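Local coordinates for mandelate racemase/muconate lactonizing enzyme family protein (Roseovarius nubinhibens ISM, PDB 3U4F) that binds magnesium in a TIM-barrel active site of the enolase superfamily and may act as a hydro-lyase or racemase, its substrate not being established, at residues A[155-158]-A[159-163]. Residues are numbered along the deposited sequence; the frame is centred on the assembly and turned at random.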
loop_
_atom_site.group_PDB
_atom_site.type_symbol
_atom_site.label_atom_id
_atom_site.label_comp_id
_atom_site.label_asym_id
_atom_site.label_seq_id
_atom_site.Cartn_x
_atom_site.Cartn_y
_atom_site.Cartn_z
ATOM N N LYS A 155 -37.670 2.226 5.563
ATOM C CA LYS A 155 -38.894 2.859 6.095
ATOM C C LYS A 155 -38.951 2.798 7.627
ATOM O O LYS A 155 -39.271 3.799 8.267
ATOM C CB LYS A 155 -40.173 2.272 5.474
ATOM C CG LYS A 155 -40.312 2.605 4.003
ATOM C CD LYS A 155 -41.665 2.224 3.435
ATOM C CE LYS A 155 -41.664 0.788 3.012
ATOM N NZ LYS A 155 -42.783 0.444 2.081
ATOM N N ARG A 156 -38.639 1.652 8.221
ATOM C CA ARG A 156 -38.588 1.575 9.692
ATOM C C ARG A 156 -37.615 2.588 10.284
ATOM O O ARG A 156 -37.922 3.293 11.253
ATOM C CB ARG A 156 -38.194 0.182 10.170
ATOM C CG ARG A 156 -38.979 -0.967 9.555
ATOM C CD ARG A 156 -40.465 -0.920 9.905
ATOM N NE ARG A 156 -41.303 -1.255 8.743
ATOM C CZ ARG A 156 -41.540 -2.493 8.301
ATOM N NH1 ARG A 156 -41.007 -3.546 8.913
ATOM N NH2 ARG A 156 -42.309 -2.677 7.235
ATOM N N LEU A 157 -36.419 2.649 9.700
ATOM C CA LEU A 157 -35.380 3.548 10.189
ATOM C C LEU A 157 -35.793 5.004 10.044
ATOM O O LEU A 157 -35.560 5.825 10.944
ATOM C CB LEU A 157 -34.044 3.257 9.479
ATOM C CG LEU A 157 -33.409 1.913 9.878
ATOM C CD1 LEU A 157 -32.401 1.458 8.830
ATOM C CD2 LEU A 157 -32.760 1.996 11.269
ATOM N N ARG A 158 -36.434 5.324 8.927
ATOM C CA ARG A 158 -36.914 6.674 8.697
ATOM C C ARG A 158 -37.911 7.119 9.787
ATOM O O ARG A 158 -37.811 8.209 10.337
ATOM C CB ARG A 158 -37.574 6.788 7.318
ATOM C CG ARG A 158 -38.313 8.124 7.169
ATOM C CD ARG A 158 -38.771 8.443 5.776
ATOM N NE ARG A 158 -39.709 7.445 5.272
ATOM C CZ ARG A 158 -40.077 7.362 4.002
ATOM N NH1 ARG A 158 -39.574 8.207 3.103
ATOM N NH2 ARG A 158 -40.918 6.419 3.632
ATOM N N ASP A 159 -38.883 6.264 10.056
ATOM C CA ASP A 159 -39.913 6.542 11.062
ATOM C C ASP A 159 -39.334 6.633 12.464
ATOM O O ASP A 159 -39.759 7.473 13.252
ATOM C CB ASP A 159 -41.007 5.477 10.989
ATOM C CG ASP A 159 -41.837 5.572 9.704
ATOM O OD1 ASP A 159 -41.869 6.649 9.059
ATOM O OD2 ASP A 159 -42.470 4.553 9.347
ATOM N N ALA A 160 -38.338 5.798 12.751
ATOM C CA ALA A 160 -37.678 5.771 14.057
ATOM C C ALA A 160 -36.721 6.937 14.274
ATOM O O ALA A 160 -36.727 7.545 15.353
ATOM C CB ALA A 160 -36.952 4.439 14.275
ATOM N N HIS A 161 -35.924 7.277 13.258
ATOM C CA HIS A 161 -34.819 8.233 13.451
ATOM C C HIS A 161 -34.844 9.513 12.615
ATOM O O HIS A 161 -34.076 10.441 12.874
ATOM C CB HIS A 161 -33.482 7.488 13.309
ATOM C CG HIS A 161 -33.400 6.279 14.185
ATOM N ND1 HIS A 161 -33.422 6.362 15.561
ATOM C CD2 HIS A 161 -33.356 4.958 13.890
ATOM C CE1 HIS A 161 -33.372 5.146 16.076
ATOM N NE2 HIS A 161 -33.328 4.275 15.084
ATOM N N GLY A 162 -35.731 9.566 11.623
ATOM C CA GLY A 162 -35.909 10.782 10.845
ATOM C C GLY A 162 -34.957 10.928 9.670
ATOM O O GLY A 162 -34.836 12.019 9.112
ATOM N N PHE A 163 -34.246 9.852 9.304
ATOM C CA PHE A 163 -33.364 9.906 8.123
ATOM C C PHE A 163 -34.174 10.371 6.911
ATOM O O PHE A 163 -35.325 9.965 6.770
ATOM C CB PHE A 163 -32.801 8.512 7.775
ATOM C CG PHE A 163 -31.831 7.954 8.785
ATOM C CD1 PHE A 163 -30.523 8.441 8.866
ATOM C CD2 PHE A 163 -32.211 6.916 9.627
ATOM C CE1 PHE A 163 -29.606 7.889 9.786
ATOM C CE2 PHE A 163 -31.308 6.358 10.551
ATOM C CZ PHE A 163 -30.001 6.866 10.638
#
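Four successive i to i+4 backbone hydrogen bonds close the last turn of the helix, the first from Asp-159 N to Lys-155 O and the last from Gly-162 N to Arg-158 O (2.8 Å). That last bond is the most bent, 141° at the hydrogen, and Gly-162, with a positive phi of 86° at which a CB would press on the carbonyl O of His-161, turns the chain out of the helix. On the side facing Ile-336 and Ile-356, Leu-157 meets both His-161 and Phe-163. Its CD2 lies in the plane of the imidazole at the ring edge, 4.0 Å from His-161 CD2, while Ala-160 CB sits over one face of the same ring, near its rim. After the glycine, the Phe-163 side chain, its CG anti to the carbonyl carbon, is directed back along the helix end, which brings CD2 to 4.1 Å from Leu-157 CB; Leu-157 O lies by the phenyl edge. Arg-158 CG, anti to the backbone N (chi1 169°), passes 3.5 Å from Phe-163 O; the chain then bends at chi3, and NH1 hydrogen-bonds Met-196 O. Asp-159 OD1 remains 4.4 Å from Arg-158 NE, too far for a salt bridge. Helix 147-161 is the crossover of the beta-alpha-beta unit between barrel strands 132-139 and 165-169; Phe-163 packs on Ala-136 and Ala-138 of the former, with Ile-336 and Ile-356 from neighbouring loops.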